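Long-range contacts in outer membrane protein YopM (Yersinia pestis, PDB 1JL5), which is a leucine-rich repeat effector and virulence factor that probably alters host cell physiology to promote bacterial survival in host tissues: residues E321-N326 / R341-F346; A350-L355 / E371-P376; Q361-Y366 / V379-M384. All coordinates share one frame; numbering follows the deposited sequence.

Overall arrangement
Along the chain, interaction 1 comes first. It closes the loop from strand 321-323 to strand 341-343 and joins LRR 13 to LRR 14. Interaction 2 opens after it, at 350-355, on the return side of LRR 14. Interaction 3 opens at 361-366, before interaction 2 closes at 371-376, and itself closes at 379-384. Interactions 2 and 3 therefore cross, and interaction 1 stands in series with both. Interactions 1 and 3 are successive steps of the parallel strand face, linked by backbone bonds between strands 341-343 and 361-363. Interaction 2 pairs the return segments. V352 and L355 pack on L342, and L355 and I375 on L362, which joins the two sides of the solenoid.

Interaction 1: residues E321-N326 / R341-F346; sequences ELNVSN and RLIASF. With CA (calcium ion), chain B.
E321 and R341 lie side by side on one face of the parallel pair and form a salt bridge, E321 OE2 to R341 NH1 at 2.7 Å. Their carboxylate and guanidinium planes are 27° apart. CG of E321 is anti to the backbone N (chi1 179°), and the extended chain runs alongside R341. On the same face I343 CG2 touches both N323 OD1 and S325 CB. On the other face L322 CD2 touches L342 CD1 at 3.7 Å. Behind these side chains run three backbone bonds: L322 N to R341 O, I343 N to L322 O, and V324 N to I343 O at 2.7 Å. Past the strands, S325 OG and S345 OG share a hydrogen bond of 2.6 Å, and N326 N donates to S345 O. An Asx turn shapes this end: N323 OD1 accepts from S325 N at 2.9 Å, in the carbonyl plane. N326 comes next. Its OD1 binds a calcium ion at 2.2 Å, together with three waters and N246 and D266 of the second subunit. One of these waters can also donate to F346 O. N326 ND2 is held by S306 and by E286 of the second subunit. Parallel backbone pairing between LRR 13 and LRR 14 thus ends in a polar tip that presents N326 to calcium, and the metal joins two subunits of the tetramer.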
loop_
_atom_site.group_PDB
_atom_site.type_symbol
_atom_site.label_atom_id
_atom_site.label_comp_id
_atom_site.label_asym_id
_atom_site.label_seq_id
_atom_site.Cartn_x
_atom_site.Cartn_y
_atom_site.Cartn_z
ATOM N N GLU A 321 9.976 16.701 -11.957
ATOM C CA GLU A 321 9.508 15.386 -11.603
ATOM C C GLU A 321 9.290 14.567 -12.843
ATOM O O GLU A 321 8.571 14.963 -13.761
ATOM C CB GLU A 321 8.218 15.434 -10.794
ATOM C CG GLU A 321 7.734 14.031 -10.464
ATOM C CD GLU A 321 6.693 13.997 -9.374
ATOM O OE1 GLU A 321 6.321 15.072 -8.860
ATOM O OE2 GLU A 321 6.248 12.881 -9.033
ATOM N N LEU A 322 9.951 13.427 -12.870
ATOM C CA LEU A 322 9.817 12.524 -13.974
ATOM C C LEU A 322 9.335 11.210 -13.422
ATOM O O LEU A 322 10.018 10.566 -12.628
ATOM C CB LEU A 322 11.145 12.301 -14.674
ATOM C CG LEU A 322 11.049 11.263 -15.793
ATOM C CD1 LEU A 322 10.091 11.770 -16.864
ATOM C CD2 LEU A 322 12.429 10.998 -16.376
ATOM N N ASN A 323 8.135 10.830 -13.822
ATOM C CA ASN A 323 7.610 9.557 -13.405
ATOM C C ASN A 323 7.375 8.772 -14.674
ATOM O O ASN A 323 6.455 9.059 -15.437
ATOM C CB ASN A 323 6.299 9.704 -12.646
ATOM C CG ASN A 323 5.834 8.391 -12.073
ATOM O OD1 ASN A 323 6.271 7.330 -12.521
ATOM N ND2 ASN A 323 4.947 8.444 -11.090
ATOM N N VAL A 324 8.245 7.806 -14.920
ATOM C CA VAL A 324 8.121 6.955 -16.091
ATOM C C VAL A 324 8.098 5.548 -15.538
ATOM O O VAL A 324 8.513 4.581 -16.173
ATOM C CB VAL A 324 9.302 7.132 -17.039
ATOM C CG1 VAL A 324 9.233 8.506 -17.681
ATOM C CG2 VAL A 324 10.601 6.958 -16.281
ATOM N N SER A 325 7.608 5.464 -14.314
ATOM C CA SER A 325 7.498 4.198 -13.632
ATOM C C SER A 325 6.680 3.250 -14.478
ATOM O O SER A 325 5.767 3.655 -15.200
ATOM C CB SER A 325 6.797 4.379 -12.289
ATOM O OG SER A 325 6.695 3.134 -11.628
ATOM N N ASN A 326 7.014 1.979 -14.381
ATOM C CA ASN A 326 6.281 0.962 -15.092
ATOM C C ASN A 326 6.186 1.207 -16.580
ATOM O O ASN A 326 5.106 1.388 -17.136
ATOM C CB ASN A 326 4.878 0.819 -14.508
ATOM C CG ASN A 326 4.157 -0.378 -15.067
ATOM O OD1 ASN A 326 4.784 -1.380 -15.393
ATOM N ND2 ASN A 326 2.838 -0.288 -15.175
ATOM N N ARG A 341 12.429 14.853 -8.611
ATOM C CA ARG A 341 11.780 13.583 -8.382
ATOM C C ARG A 341 11.923 12.693 -9.593
ATOM O O ARG A 341 11.483 13.033 -10.691
ATOM C CB ARG A 341 10.304 13.804 -8.070
ATOM C CG ARG A 341 10.042 14.483 -6.738
ATOM C CD ARG A 341 8.696 15.186 -6.743
ATOM N NE ARG A 341 7.852 14.814 -5.612
ATOM C CZ ARG A 341 7.140 13.689 -5.538
ATOM N NH1 ARG A 341 7.162 12.804 -6.535
ATOM N NH2 ARG A 341 6.394 13.451 -4.465
ATOM N N LEU A 342 12.572 11.558 -9.396
ATOM C CA LEU A 342 12.731 10.611 -10.467
ATOM C C LEU A 342 12.070 9.311 -10.051
ATOM O O LEU A 342 12.526 8.631 -9.128
ATOM C CB LEU A 342 14.205 10.355 -10.781
ATOM C CG LEU A 342 14.395 9.268 -11.847
ATOM C CD1 LEU A 342 13.597 9.616 -13.095
ATOM C CD2 LEU A 342 15.870 9.115 -12.185
ATOM N N ILE A 343 10.966 8.995 -10.707
ATOM C CA ILE A 343 10.276 7.749 -10.441
ATOM C C ILE A 343 10.396 7.004 -11.750
ATOM O O ILE A 343 9.737 7.344 -12.724
ATOM C CB ILE A 343 8.791 7.954 -10.106
ATOM C CG1 ILE A 343 8.640 8.852 -8.874
ATOM C CG2 ILE A 343 8.142 6.603 -9.822
ATOM C CD1 ILE A 343 8.823 10.318 -9.162
ATOM N N ALA A 344 11.275 6.011 -11.778
ATOM C CA ALA A 344 11.506 5.226 -12.976
ATOM C C ALA A 344 11.482 3.757 -12.588
ATOM O O ALA A 344 12.078 2.901 -13.245
ATOM C CB ALA A 344 12.843 5.595 -13.590
ATOM N N SER A 345 10.786 3.482 -11.498
ATOM C CA SER A 345 10.645 2.127 -11.007
ATOM C C SER A 345 9.878 1.301 -12.029
ATOM O O SER A 345 9.198 1.844 -12.902
ATOM C CB SER A 345 9.874 2.152 -9.698
ATOM O OG SER A 345 8.669 2.860 -9.896
ATOM N N PHE A 346 9.991 -0.016 -11.917
ATOM C CA PHE A 346 9.294 -0.921 -12.816
ATOM C C PHE A 346 9.603 -0.641 -14.270
ATOM O O PHE A 346 8.719 -0.422 -15.098
ATOM C CB PHE A 346 7.798 -0.833 -12.567
ATOM C CG PHE A 346 7.407 -1.267 -11.200
ATOM C CD1 PHE A 346 7.476 -2.612 -10.843
ATOM C CD2 PHE A 346 6.979 -0.338 -10.257
ATOM C CE1 PHE A 346 7.122 -3.024 -9.565
ATOM C CE2 PHE A 346 6.624 -0.741 -8.977
ATOM C CZ PHE A 346 6.695 -2.088 -8.631
HETATM CA CA CA B . 5.487 -3.452 -15.887
HETATM O O HOH W 1 7.274 -2.345 -16.877
HETATM O O HOH W 2 3.536 -3.941 -14.976
HETATM O O HOH W 3 6.460 -3.928 -13.947
#

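Interaction 2: residues A350-L355 / E371-P376; sequences AEVPEL and EFPDIP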
loop_
_atom_site.group_PDB
_atom_site.type_symbol
_atom_site.label_atom_id
_atom_site.label_comp_id
_atom_site.label_asym_id
_atom_site.label_seq_id
_atom_site.Cartn_x
_atom_site.Cartn_y
_atom_site.Cartn_z
ATOM N N ALA A 350 19.174 -0.765 -16.537
ATOM C CA ALA A 350 20.364 -1.473 -16.087
ATOM C C ALA A 350 21.091 -0.441 -15.239
ATOM O O ALA A 350 21.792 -0.771 -14.283
ATOM C CB ALA A 350 21.225 -1.870 -17.275
ATOM N N GLU A 351 20.891 0.822 -15.602
ATOM C CA GLU A 351 21.515 1.933 -14.904
ATOM C C GLU A 351 20.591 3.131 -14.833
ATOM O O GLU A 351 19.774 3.363 -15.722
ATOM C CB GLU A 351 22.779 2.385 -15.633
ATOM C CG GLU A 351 23.808 1.309 -15.898
ATOM C CD GLU A 351 24.909 1.809 -16.813
ATOM O OE1 GLU A 351 25.589 2.788 -16.439
ATOM O OE2 GLU A 351 25.088 1.229 -17.907
ATOM N N VAL A 352 20.732 3.892 -13.760
ATOM C CA VAL A 352 19.975 5.113 -13.600
ATOM C C VAL A 352 21.013 6.141 -14.032
ATOM O O VAL A 352 22.157 6.087 -13.587
ATOM C CB VAL A 352 19.599 5.356 -12.135
ATOM C CG1 VAL A 352 18.969 6.730 -11.985
ATOM C CG2 VAL A 352 18.642 4.277 -11.660
ATOM N N PRO A 353 20.645 7.068 -14.925
ATOM C CA PRO A 353 21.634 8.061 -15.349
ATOM C C PRO A 353 22.161 8.808 -14.131
ATOM O O PRO A 353 21.590 8.716 -13.042
ATOM C CB PRO A 353 20.833 8.976 -16.273
ATOM C CG PRO A 353 19.755 8.077 -16.803
ATOM C CD PRO A 353 19.348 7.304 -15.578
ATOM N N GLU A 354 23.251 9.541 -14.316
ATOM C CA GLU A 354 23.822 10.312 -13.225
ATOM C C GLU A 354 22.703 11.170 -12.663
ATOM O O GLU A 354 22.012 11.876 -13.397
ATOM C CB GLU A 354 24.945 11.201 -13.735
ATOM C CG GLU A 354 25.640 11.969 -12.637
ATOM C CD GLU A 354 26.819 12.749 -13.153
ATOM O OE1 GLU A 354 26.606 13.671 -13.968
ATOM O OE2 GLU A 354 27.958 12.435 -12.749
ATOM N N LEU A 355 22.521 11.106 -11.356
ATOM C CA LEU A 355 21.462 11.854 -10.715
ATOM C C LEU A 355 21.792 13.320 -10.524
ATOM O O LEU A 355 22.897 13.671 -10.128
ATOM C CB LEU A 355 21.139 11.219 -9.367
ATOM C CG LEU A 355 20.667 9.767 -9.478
ATOM C CD1 LEU A 355 20.426 9.200 -8.090
ATOM C CD2 LEU A 355 19.385 9.711 -10.318
ATOM N N GLU A 371 23.690 -1.742 -10.760
ATOM C CA GLU A 371 24.194 -1.066 -9.573
ATOM C C GLU A 371 23.342 0.171 -9.326
ATOM O O GLU A 371 22.733 0.707 -10.253
ATOM C CB GLU A 371 25.642 -0.637 -9.795
ATOM C CG GLU A 371 25.793 0.420 -10.880
ATOM C CD GLU A 371 27.240 0.725 -11.204
ATOM O OE1 GLU A 371 28.022 0.978 -10.261
ATOM O OE2 GLU A 371 27.595 0.719 -12.405
ATOM N N PHE A 372 23.291 0.620 -8.079
ATOM C CA PHE A 372 22.527 1.812 -7.760
ATOM C C PHE A 372 23.370 2.997 -8.191
ATOM O O PHE A 372 24.593 2.967 -8.093
ATOM C CB PHE A 372 22.243 1.906 -6.260
ATOM C CG PHE A 372 21.365 0.803 -5.734
ATOM C CD1 PHE A 372 20.420 0.191 -6.553
ATOM C CD2 PHE A 372 21.454 0.407 -4.403
ATOM C CE1 PHE A 372 19.578 -0.803 -6.056
ATOM C CE2 PHE A 372 20.616 -0.584 -3.895
ATOM C CZ PHE A 372 19.675 -1.190 -4.722
ATOM N N PRO A 373 22.730 4.056 -8.689
ATOM C CA PRO A 373 23.520 5.211 -9.110
ATOM C C PRO A 373 24.007 5.938 -7.867
ATOM O O PRO A 373 23.474 5.729 -6.775
ATOM C CB PRO A 373 22.510 6.034 -9.889
ATOM C CG PRO A 373 21.254 5.817 -9.090
ATOM C CD PRO A 373 21.286 4.322 -8.830
ATOM N N ASP A 374 25.025 6.775 -8.016
ATOM C CA ASP A 374 25.503 7.527 -6.873
ATOM C C ASP A 374 24.311 8.370 -6.451
ATOM O O ASP A 374 23.661 9.000 -7.280
ATOM C CB ASP A 374 26.679 8.426 -7.259
ATOM C CG ASP A 374 27.914 7.635 -7.625
ATOM O OD1 ASP A 374 28.301 6.748 -6.834
ATOM O OD2 ASP A 374 28.500 7.902 -8.699
ATOM N N ILE A 375 24.009 8.364 -5.164
ATOM C CA ILE A 375 22.879 9.122 -4.668
ATOM C C ILE A 375 23.289 10.505 -4.201
ATOM O O ILE A 375 24.044 10.649 -3.243
ATOM C CB ILE A 375 22.194 8.387 -3.502
ATOM C CG1 ILE A 375 21.782 6.984 -3.955
ATOM C CG2 ILE A 375 20.991 9.170 -3.023
ATOM C CD1 ILE A 375 20.987 6.963 -5.257
ATOM N N PRO A 376 22.810 11.548 -4.891
ATOM C CA PRO A 376 23.160 12.908 -4.486
ATOM C C PRO A 376 22.725 13.098 -3.041
ATOM O O PRO A 376 21.733 12.508 -2.606
ATOM C CB PRO A 376 22.355 13.771 -5.454
ATOM C CG PRO A 376 22.353 12.938 -6.700
ATOM C CD PRO A 376 22.054 11.554 -6.156
HETATM O O HOH W 4 22.505 2.899 -11.764
HETATM O O HOH W 5 24.046 9.562 -9.747
#
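V352 has CG1 anti to its amide nitrogen (chi1 173°) and CG2 beside it, and both methyls come to the same side of the P373 ring, CG1 nearest CG and CG2 nearest CD. V352 CB comes to 3.5 Å from P373 CG, a tight approach. L355 has CG anti to the carbonyl carbon, and its extended second torsion (178°) carries CD1 across to the other segment. There CD1 meets P373 CG at 3.6 Å, I375 CD1 at 3.7 Å and the carbonyl oxygen of D374. The side chain of L355 crosses P376 at about a right angle, with CB 3.4 Å from P376 CD. Two waters link the two backbones beside the apolar contacts. One water accepts from V352 N and donates to E371 O. The other accepts from L355 N at 2.7 Å and donates to D374 O at 2.6 Å. P373 and I375 rest on M384 of the following strand, and V352 and L355 on L342 of their own repeat. The segments run nearly the same way, 9° apart end to end, on the irregular return side of LRR 14 and LRR 15. Prolines and aliphatic side chains therefore do the packing here, with waters bridging the backbones.

Interaction 3: residues Q361-Y366 / V379-M384; sequences QLHVEY and VEDLRM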
loop_
_atom_site.group_PDB
_atom_site.type_symbol
_atom_site.label_atom_id
_atom_site.label_comp_id
_atom_site.label_asym_id
_atom_site.label_seq_id
_atom_site.Cartn_x
_atom_site.Cartn_y
_atom_site.Cartn_z
ATOM N N GLN A 361 13.930 12.981 -4.759
ATOM C CA GLN A 361 13.324 11.675 -4.755
ATOM C C GLN A 361 13.782 10.795 -5.890
ATOM O O GLN A 361 13.780 11.190 -7.053
ATOM C CB GLN A 361 11.813 11.837 -4.797
ATOM C CG GLN A 361 11.044 10.547 -4.789
ATOM C CD GLN A 361 9.574 10.811 -4.907
ATOM O OE1 GLN A 361 9.128 11.430 -5.868
ATOM N NE2 GLN A 361 8.806 10.360 -3.926
ATOM N N LEU A 362 14.192 9.591 -5.526
ATOM C CA LEU A 362 14.631 8.623 -6.494
ATOM C C LEU A 362 13.923 7.315 -6.210
ATOM O O LEU A 362 14.238 6.629 -5.244
ATOM C CB LEU A 362 16.137 8.401 -6.405
ATOM C CG LEU A 362 16.602 7.371 -7.431
ATOM C CD1 LEU A 362 16.354 7.914 -8.828
ATOM C CD2 LEU A 362 18.068 7.047 -7.225
ATOM N N HIS A 363 12.943 6.991 -7.038
ATOM C CA HIS A 363 12.224 5.732 -6.903
ATOM C C HIS A 363 12.497 5.000 -8.191
ATOM O O HIS A 363 11.863 5.260 -9.207
ATOM C CB HIS A 363 10.728 5.970 -6.734
ATOM C CG HIS A 363 10.360 6.521 -5.393
ATOM N ND1 HIS A 363 9.059 6.793 -5.030
ATOM C CD2 HIS A 363 11.127 6.856 -4.330
ATOM C CE1 HIS A 363 9.041 7.272 -3.800
ATOM N NE2 HIS A 363 10.282 7.321 -3.354
ATOM N N VAL A 364 13.478 4.110 -8.148
ATOM C CA VAL A 364 13.858 3.340 -9.319
ATOM C C VAL A 364 13.771 1.871 -8.955
ATOM O O VAL A 364 14.458 1.013 -9.510
ATOM C CB VAL A 364 15.274 3.713 -9.772
ATOM C CG1 VAL A 364 15.683 2.873 -10.968
ATOM C CG2 VAL A 364 15.300 5.184 -10.154
ATOM N N GLU A 365 12.892 1.611 -8.002
ATOM C CA GLU A 365 12.608 0.276 -7.505
ATOM C C GLU A 365 12.236 -0.633 -8.673
ATOM O O GLU A 365 11.600 -0.204 -9.632
ATOM C CB GLU A 365 11.430 0.367 -6.531
ATOM C CG GLU A 365 10.828 1.784 -6.499
ATOM C CD GLU A 365 9.534 1.880 -5.725
ATOM O OE1 GLU A 365 9.490 1.410 -4.564
ATOM O OE2 GLU A 365 8.562 2.438 -6.276
ATOM N N TYR A 366 12.655 -1.888 -8.596
ATOM C CA TYR A 366 12.320 -2.861 -9.621
ATOM C C TYR A 366 12.782 -2.496 -11.014
ATOM O O TYR A 366 11.990 -2.241 -11.923
ATOM C CB TYR A 366 10.815 -3.102 -9.601
ATOM C CG TYR A 366 10.352 -3.496 -8.221
ATOM C CD1 TYR A 366 10.699 -4.732 -7.680
ATOM C CD2 TYR A 366 9.613 -2.618 -7.436
ATOM C CE1 TYR A 366 10.321 -5.086 -6.394
ATOM C CE2 TYR A 366 9.226 -2.962 -6.144
ATOM C CZ TYR A 366 9.585 -4.200 -5.631
ATOM O OH TYR A 366 9.198 -4.557 -4.359
ATOM N N VAL A 379 19.082 13.771 -2.278
ATOM C CA VAL A 379 18.051 12.744 -2.235
ATOM C C VAL A 379 17.553 12.510 -0.819
ATOM O O VAL A 379 18.302 12.059 0.044
ATOM C CB VAL A 379 18.568 11.419 -2.815
ATOM C CG1 VAL A 379 17.483 10.350 -2.731
ATOM C CG2 VAL A 379 19.000 11.629 -4.256
ATOM N N GLU A 380 16.284 12.830 -0.590
ATOM C CA GLU A 380 15.660 12.655 0.718
ATOM C C GLU A 380 14.806 11.393 0.697
ATOM O O GLU A 380 14.681 10.689 1.692
ATOM C CB GLU A 380 14.740 13.837 1.036
ATOM C CG GLU A 380 15.331 15.201 0.766
ATOM C CD GLU A 380 14.334 16.326 1.000
ATOM O OE1 GLU A 380 13.170 16.199 0.561
ATOM O OE2 GLU A 380 14.714 17.344 1.610
ATOM N N ASP A 381 14.216 11.128 -0.460
ATOM C CA ASP A 381 13.329 9.994 -0.651
ATOM C C ASP A 381 13.919 9.043 -1.674
ATOM O O ASP A 381 13.906 9.318 -2.872
ATOM C CB ASP A 381 11.980 10.506 -1.135
ATOM C CG ASP A 381 10.971 9.409 -1.301
ATOM O OD1 ASP A 381 11.367 8.224 -1.337
ATOM O OD2 ASP A 381 9.776 9.740 -1.408
ATOM N N LEU A 382 14.423 7.914 -1.196
ATOM C CA LEU A 382 15.045 6.942 -2.069
ATOM C C LEU A 382 14.429 5.556 -1.966
ATOM O O LEU A 382 14.142 5.062 -0.876
ATOM C CB LEU A 382 16.535 6.857 -1.746
ATOM C CG LEU A 382 17.380 5.840 -2.508
ATOM C CD1 LEU A 382 17.383 6.174 -3.987
ATOM C CD2 LEU A 382 18.795 5.857 -1.957
ATOM N N ARG A 383 14.219 4.938 -3.120
ATOM C CA ARG A 383 13.685 3.590 -3.180
ATOM C C ARG A 383 14.320 2.935 -4.379
ATOM O O ARG A 383 14.181 3.400 -5.507
ATOM C CB ARG A 383 12.157 3.587 -3.308
ATOM C CG ARG A 383 11.461 4.326 -2.176
ATOM C CD ARG A 383 10.018 3.900 -1.973
ATOM N NE ARG A 383 9.278 3.790 -3.220
ATOM C CZ ARG A 383 7.967 3.985 -3.325
ATOM N NH1 ARG A 383 7.257 4.304 -2.252
ATOM N NH2 ARG A 383 7.363 3.850 -4.500
ATOM N N MET A 384 15.065 1.873 -4.118
ATOM C CA MET A 384 15.721 1.132 -5.171
ATOM C C MET A 384 15.580 -0.338 -4.852
ATOM O O MET A 384 15.667 -0.740 -3.698
ATOM C CB MET A 384 17.197 1.513 -5.256
ATOM C CG MET A 384 17.428 2.987 -5.529
ATOM S SD MET A 384 19.134 3.349 -5.964
ATOM C CE MET A 384 19.856 3.604 -4.352
#
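H363 and R383 stack on one face of this parallel pair. The R383 guanidinium lies flat on the H363 ring, centres 3.7 Å apart and planes at 11°. R383 CD adds a CH-pi contact over the same ring face, and Q361 CG touches the opposite face, near its rim. R383 CG is anti to the carbonyl carbon (chi1 -57°), and a bend at chi3 folds the guanidinium back over the imidazole. E365 completes the row with a salt bridge, R383 NH2 to E365 OE2 at 2.6 Å. The nitrogen lies above the carboxylate plane.

Side-chain hydrogen bonds converge on D381. H363 NE2 donates to D381 OD1 in a very short bond of 2.5 Å, with ring and carboxylate planes 65° apart. Q361 NE2 donates to D381 OD2 at 2.8 Å, also from above the carboxylate plane. The D381 charge would probably favour a protonated imidazole; the stacked R383 may work against this, though E365 partly offsets its charge.

Backbone bonds set the register: L362 N to D381 O, R383 N to L362 O, and V364 N to R383 O at 2.8 Å.

Apolar packing fills the other face. L362 CD2 presses on L382 CD1 at a tight 3.4 Å and reaches M384 SD at 4.0 Å.

Residues D381 to M384 also pair antiparallel with a strand of the third subunit, which carries the sheet across the interface. Parallel strands with polar side chains on one face and stacked leucines on the other are typical of a leucine-rich repeat solenoid, here at its last modelled strand.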